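Local coordinates for protein lovastatin nonaketide synthase, polyketide synthase component (Aspergillus terreus, PDB 7CPX) that builds the nonaketide core of lovastatin, dihydromonacolin L, from malonyl-CoA as an iterative multidomain polyketide synthase working together with the lovC protein, at residues 230-238 / 392-402. The protein carries 2 engineered substitutions. Numbering follows the deposited sequence.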
ATOM      1  N   GLY A 230     -10.477  -0.980  32.648  1.00 86.15           N
ATOM      2  CA  GLY A 230     -11.268  -2.040  32.062  1.00 86.15           C
ATOM      3  C   GLY A 230     -12.463  -2.476  32.874  1.00 86.15           C
ATOM      4  O   GLY A 230     -13.000  -3.560  32.620  1.00 86.15           O
ATOM      5  N   ARG A 231     -12.899  -1.676  33.844  1.00 85.74           N
ATOM      6  CA  ARG A 231     -14.035  -2.025  34.684  1.00 85.74           C
ATOM      7  C   ARG A 231     -14.826  -0.773  35.023  1.00 85.74           C
ATOM      8  O   ARG A 231     -14.249   0.281  35.298  1.00 85.74           O
ATOM      9  CB  ARG A 231     -13.579  -2.729  35.966  1.00 85.74           C
ATOM     10  CG  ARG A 231     -12.905  -4.062  35.708  1.00 85.74           C
ATOM     11  CD  ARG A 231     -12.462  -4.732  36.991  1.00 85.74           C
ATOM     12  NE  ARG A 231     -11.791  -6.000  36.732  1.00 85.74           N
ATOM     13  CZ  ARG A 231     -10.517  -6.117  36.383  1.00 85.74           C
ATOM     14  NH1 ARG A 231      -9.739  -5.056  36.234  1.00 85.74           N
ATOM     15  NH2 ARG A 231     -10.010  -7.329  36.173  1.00 85.74           N
ATOM     16  N   SER A 232     -16.151  -0.898  35.000  1.00 85.78           N
ATOM     17  CA  SER A 232     -17.050   0.210  35.315  1.00 85.78           C
ATOM     18  C   SER A 232     -17.184   0.295  36.830  1.00 85.78           C
ATOM     19  O   SER A 232     -18.117  -0.244  37.428  1.00 85.78           O
ATOM     20  CB  SER A 232     -18.407   0.014  34.651  1.00 85.78           C
ATOM     21  OG  SER A 232     -18.277  -0.094  33.246  1.00 85.78           O
ATOM     22  N   ARG A 233     -16.237   0.984  37.460  1.00 86.75           N
ATOM     23  CA  ARG A 233     -16.225   1.131  38.913  1.00 86.75           C
ATOM     24  C   ARG A 233     -17.297   2.142  39.299  1.00 86.75           C
ATOM     25  O   ARG A 233     -17.046   3.343  39.405  1.00 86.75           O
ATOM     26  CB  ARG A 233     -14.848   1.558  39.399  1.00 86.75           C
ATOM     27  CG  ARG A 233     -13.756   0.543  39.119  1.00 86.75           C
ATOM     28  CD  ARG A 233     -12.451   0.936  39.786  1.00 86.75           C
ATOM     29  NE  ARG A 233     -11.823  -0.198  40.453  1.00 86.75           N
ATOM     30  CZ  ARG A 233     -11.026  -1.074  39.856  1.00 86.75           C
ATOM     31  NH1 ARG A 233     -10.731  -0.977  38.570  1.00 86.75           N
ATOM     32  NH2 ARG A 233     -10.514  -2.074  40.567  1.00 86.75           N
ATOM     33  N   MET A 234     -18.510   1.642  39.513  1.00 85.90           N
ATOM     34  CA  MET A 234     -19.636   2.501  39.846  1.00 85.90           C
ATOM     35  C   MET A 234     -19.377   3.245  41.149  1.00 85.90           C
ATOM     36  O   MET A 234     -19.090   2.630  42.181  1.00 85.90           O
ATOM     37  CB  MET A 234     -20.909   1.664  39.955  1.00 85.90           C
ATOM     38  CG  MET A 234     -22.107   2.401  40.531  1.00 85.90           C
ATOM     39  SD  MET A 234     -23.542   1.329  40.698  1.00 85.90           S
ATOM     40  CE  MET A 234     -24.617   2.372  41.675  1.00 85.90           C
ATOM     41  N   TRP A 235     -19.480   4.571  41.097  1.00 86.26           N
ATOM     42  CA  TRP A 235     -19.426   5.450  42.260  1.00 86.26           C
ATOM     43  C   TRP A 235     -18.164   5.260  43.092  1.00 86.26           C
ATOM     44  O   TRP A 235     -18.117   5.704  44.246  1.00 86.26           O
ATOM     45  CB  TRP A 235     -20.656   5.262  43.156  1.00 86.26           C
ATOM     46  CG  TRP A 235     -21.964   5.595  42.497  1.00 86.26           C
ATOM     47  CD1 TRP A 235     -22.190   5.792  41.167  1.00 86.26           C
ATOM     48  CD2 TRP A 235     -23.228   5.773  43.145  1.00 86.26           C
ATOM     49  NE1 TRP A 235     -23.512   6.079  40.946  1.00 86.26           N
ATOM     50  CE2 TRP A 235     -24.172   6.074  42.146  1.00 86.26           C
ATOM     51  CE3 TRP A 235     -23.652   5.705  44.474  1.00 86.26           C
ATOM     52  CZ2 TRP A 235     -25.513   6.307  42.433  1.00 86.26           C
ATOM     53  CZ3 TRP A 235     -24.981   5.937  44.756  1.00 86.26           C
ATOM     54  CH2 TRP A 235     -25.895   6.234  43.742  1.00 86.26           C
ATOM     55  N   ASP A 236     -17.138   4.620  42.544  1.00 89.07           N
ATOM     56  CA  ASP A 236     -15.918   4.353  43.287  1.00 89.07           C
ATOM     57  C   ASP A 236     -14.882   5.440  43.026  1.00 89.07           C
ATOM     58  O   ASP A 236     -14.912   6.133  42.006  1.00 89.07           O
ATOM     59  CB  ASP A 236     -15.347   2.988  42.906  1.00 89.07           C
ATOM     60  CG  ASP A 236     -14.209   2.558  43.808  1.00 89.07           C
ATOM     61  OD1 ASP A 236     -14.480   2.150  44.957  1.00 89.07           O
ATOM     62  OD2 ASP A 236     -13.042   2.627  43.369  1.00 89.07           O
ATOM     63  N   ALA A 237     -13.953   5.581  43.973  1.00 90.57           N
ATOM     64  CA  ALA A 237     -12.872   6.545  43.808  1.00 90.57           C
ATOM     65  C   ALA A 237     -12.025   6.240  42.583  1.00 90.57           C
ATOM     66  O   ALA A 237     -11.390   7.151  42.038  1.00 90.57           O
ATOM     67  CB  ALA A 237     -11.993   6.567  45.058  1.00 90.57           C
ATOM     68  N   GLY A 238     -12.003   4.987  42.135  1.00 89.87           N
ATOM     69  CA  GLY A 238     -11.303   4.601  40.932  1.00 89.87           C
ATOM     70  C   GLY A 238     -12.076   4.828  39.656  1.00 89.87           C
ATOM     71  O   GLY A 238     -11.660   4.357  38.594  1.00 89.87           O
ATOM     72  N   ASN A 392     -22.398  -5.363  43.904  1.00 86.16           N
ATOM     73  CA  ASN A 392     -21.616  -4.748  42.841  1.00 86.16           C
ATOM     74  C   ASN A 392     -20.174  -5.205  42.979  1.00 86.16           C
ATOM     75  O   ASN A 392     -19.566  -5.046  44.043  1.00 86.16           O
ATOM     76  CB  ASN A 392     -21.708  -3.224  42.903  1.00 86.16           C
ATOM     77  CG  ASN A 392     -23.123  -2.723  42.723  1.00 86.16           C
ATOM     78  OD1 ASN A 392     -23.466  -2.149  41.690  1.00 86.16           O
ATOM     79  ND2 ASN A 392     -23.960  -2.954  43.726  1.00 86.16           N
ATOM     80  N   LEU A 393     -19.632  -5.775  41.904  1.00 86.71           N
ATOM     81  CA  LEU A 393     -18.320  -6.404  41.987  1.00 86.71           C
ATOM     82  C   LEU A 393     -17.224  -5.381  42.265  1.00 86.71           C
ATOM     83  O   LEU A 393     -16.313  -5.646  43.059  1.00 86.71           O
ATOM     84  CB  LEU A 393     -18.034  -7.172  40.698  1.00 86.71           C
ATOM     85  CG  LEU A 393     -16.708  -7.930  40.638  1.00 86.71           C
ATOM     86  CD1 LEU A 393     -16.612  -8.943  41.769  1.00 86.71           C
ATOM     87  CD2 LEU A 393     -16.549  -8.616  39.290  1.00 86.71           C
ATOM     88  N   LEU A 394     -17.292  -4.213  41.634  1.00 86.28           N
ATOM     89  CA  LEU A 394     -16.250  -3.192  41.744  1.00 86.28           C
ATOM     90  C   LEU A 394     -16.791  -2.015  42.551  1.00 86.28           C
ATOM     91  O   LEU A 394     -17.337  -1.060  41.998  1.00 86.28           O
ATOM     92  CB  LEU A 394     -15.768  -2.736  40.366  1.00 86.28           C
ATOM     93  CG  LEU A 394     -15.002  -3.743  39.502  1.00 86.28           C
ATOM     94  CD1 LEU A 394     -13.997  -4.533  40.331  1.00 86.28           C
ATOM     95  CD2 LEU A 394     -15.955  -4.676  38.776  1.00 86.28           C
ATOM     96  N   PHE A 395     -16.631  -2.091  43.872  1.00 86.98           N
ATOM     97  CA  PHE A 395     -16.904  -0.954  44.749  1.00 86.98           C
ATOM     98  C   PHE A 395     -16.072  -1.152  46.012  1.00 86.98           C
ATOM     99  O   PHE A 395     -16.444  -1.941  46.885  1.00 86.98           O
ATOM    100  CB  PHE A 395     -18.388  -0.835  45.068  1.00 86.98           C
ATOM    101  CG  PHE A 395     -18.712   0.289  46.009  1.00 86.98           C
ATOM    102  CD1 PHE A 395     -18.701   1.601  45.570  1.00 86.98           C
ATOM    103  CD2 PHE A 395     -19.026   0.035  47.332  1.00 86.98           C
ATOM    104  CE1 PHE A 395     -18.995   2.638  46.432  1.00 86.98           C
ATOM    105  CE2 PHE A 395     -19.324   1.067  48.200  1.00 86.98           C
ATOM    106  CZ  PHE A 395     -19.308   2.372  47.749  1.00 86.98           C
ATOM    107  N   ASP A 396     -14.952  -0.435  46.099  1.00 91.26           N
ATOM    108  CA  ASP A 396     -14.053  -0.526  47.239  1.00 91.26           C
ATOM    109  C   ASP A 396     -14.033   0.728  48.094  1.00 91.26           C
ATOM    110  O   ASP A 396     -13.898   0.625  49.315  1.00 91.26           O
ATOM    111  CB  ASP A 396     -12.625  -0.821  46.763  1.00 91.26           C
ATOM    112  CG  ASP A 396     -12.542  -2.078  45.920  1.00 91.26           C
ATOM    113  OD1 ASP A 396     -13.346  -3.004  46.153  1.00 91.26           O
ATOM    114  OD2 ASP A 396     -11.674  -2.138  45.023  1.00 91.26           O
ATOM    115  N   LYS A 397     -14.165   1.904  47.487  1.00 89.49           N
ATOM    116  CA  LYS A 397     -14.158   3.160  48.224  1.00 89.49           C
ATOM    117  C   LYS A 397     -15.085   4.138  47.524  1.00 89.49           C
ATOM    118  O   LYS A 397     -14.954   4.363  46.318  1.00 89.49           O
ATOM    119  CB  LYS A 397     -12.742   3.737  48.318  1.00 89.49           C
ATOM    120  CG  LYS A 397     -12.658   5.060  49.063  1.00 89.49           C
ATOM    121  CD  LYS A 397     -11.215   5.461  49.337  1.00 89.49           C
ATOM    122  CE  LYS A 397     -10.439   5.711  48.051  1.00 89.49           C
ATOM    123  NZ  LYS A 397      -9.029   6.108  48.319  1.00 89.49           N
ATOM    124  N   ILE A 398     -16.016   4.715  48.284  1.00 88.17           N
ATOM    125  CA  ILE A 398     -16.973   5.644  47.702  1.00 88.17           C
ATOM    126  C   ILE A 398     -16.233   6.833  47.109  1.00 88.17           C
ATOM    127  O   ILE A 398     -15.311   7.389  47.718  1.00 88.17           O
ATOM    128  CB  ILE A 398     -17.995   6.095  48.759  1.00 88.17           C
ATOM    129  CG1 ILE A 398     -19.129   6.889  48.108  1.00 88.17           C
ATOM    130  CG2 ILE A 398     -17.319   6.936  49.828  1.00 88.17           C
ATOM    131  CD1 ILE A 398     -19.988   6.068  47.177  1.00 88.17           C
ATOM    132  N   SER A 399     -16.637   7.227  45.908  1.00 89.47           N
ATOM    133  CA  SER A 399     -15.999   8.356  45.253  1.00 89.47           C
ATOM    134  C   SER A 399     -16.228   9.624  46.074  1.00 89.47           C
ATOM    135  O   SER A 399     -17.340   9.850  46.568  1.00 89.47           O
ATOM    136  CB  SER A 399     -16.553   8.537  43.841  1.00 89.47           C
ATOM    137  OG  SER A 399     -15.917   9.616  43.180  1.00 89.47           O
ATOM    138  N   PRO A 400     -15.209  10.472  46.243  1.00 90.91           N
ATOM    139  CA  PRO A 400     -15.431  11.723  46.984  1.00 90.91           C
ATOM    140  C   PRO A 400     -16.528  12.581  46.386  1.00 90.91           C
ATOM    141  O   PRO A 400     -17.254  13.254  47.128  1.00 90.91           O
ATOM    142  CB  PRO A 400     -14.065  12.421  46.912  1.00 90.91           C
ATOM    143  CG  PRO A 400     -13.087  11.331  46.660  1.00 90.91           C
ATOM    144  CD  PRO A 400     -13.806  10.328  45.818  1.00 90.91           C
ATOM    145  N   ARG A 401     -16.669  12.578  45.060  1.00 90.37           N
ATOM    146  CA  ARG A 401     -17.720  13.366  44.428  1.00 90.37           C
ATOM    147  C   ARG A 401     -19.098  12.790  44.721  1.00 90.37           C
ATOM    148  O   ARG A 401     -20.086  13.533  44.756  1.00 90.37           O
ATOM    149  CB  ARG A 401     -17.488  13.432  42.918  1.00 90.37           C
ATOM    150  CG  ARG A 401     -16.065  13.783  42.520  1.00 90.37           C
ATOM    151  CD  ARG A 401     -15.924  13.909  41.014  1.00 90.37           C
ATOM    152  NE  ARG A 401     -16.561  15.118  40.504  1.00 90.37           N
ATOM    153  CZ  ARG A 401     -16.627  15.448  39.222  1.00 90.37           C
ATOM    154  NH1 ARG A 401     -16.120  14.670  38.280  1.00 90.37           N
ATOM    155  NH2 ARG A 401     -17.216  16.589  38.877  1.00 90.37           N
ATOM    156  N   VAL A 402     -19.185  11.476  44.931  1.00 88.12           N
ATOM    157  CA  VAL A 402     -20.462  10.833  45.216  1.00 88.12           C
ATOM    158  C   VAL A 402     -20.778  10.795  46.707  1.00 88.12           C
ATOM    159  O   VAL A 402     -21.946  10.601  47.078  1.00 88.12           O
ATOM    160  CB  VAL A 402     -20.478   9.402  44.649  1.00 88.12           C
ATOM    161  CG1 VAL A 402     -21.771   8.701  45.012  1.00 88.12           C
ATOM    162  CG2 VAL A 402     -20.294   9.430  43.144  1.00 88.12           C
TER
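N392 meets M234 at the start of this loop-to-loop contact in the ketosynthase, a thiolase-fold domain. N392 OD1 lies 3.6 Å from M234 SD. N392 ND2 is hydrogen-bonded to P412 O. L394 comes next and lies across R231 at about a right angle. Its CG and both methyls pack on the aliphatic part of the arginine, and L394 CD1 is 3.7 Å from R231 CD. The R231 chain is extended from CG to NE and continues past the leucine to a salt bridge with D39. L394 CB also touches R233 CG.

F395 turns a ring edge to the type II turn 233-236, whose M234 and W235 carbonyl oxygens lie near the ring plane. The chain then bends around D236. With chi1 at -171°, CG of D236 lies opposite the backbone N, which carries OD1 to the amides of D396 and K397. K397 N meets D236 OD1 nearly along the C-O axis, at 2.6 Å. D396 N comes from above the carboxylate plane. OD2 accepts from G238 N in an Asx turn, so both oxygens hold backbone in place.

A single beta bridge pairs D236 with I398. It is made by A237 N to K397 O (2.8 Å) and S399 N to W235 O (2.7 Å). I398 CD1 reaches W235 CB. Helix 327-339 adds A332 and I335 around the W235 side chain, which is about 7 Å from that of H320, a predicted active-site residue. V402 closes the contact. M234 CE sits over the centre of one face of the indole, and V402 CG1 lies on the other side, offset toward the rim, 3.6 Å from W235 CE3.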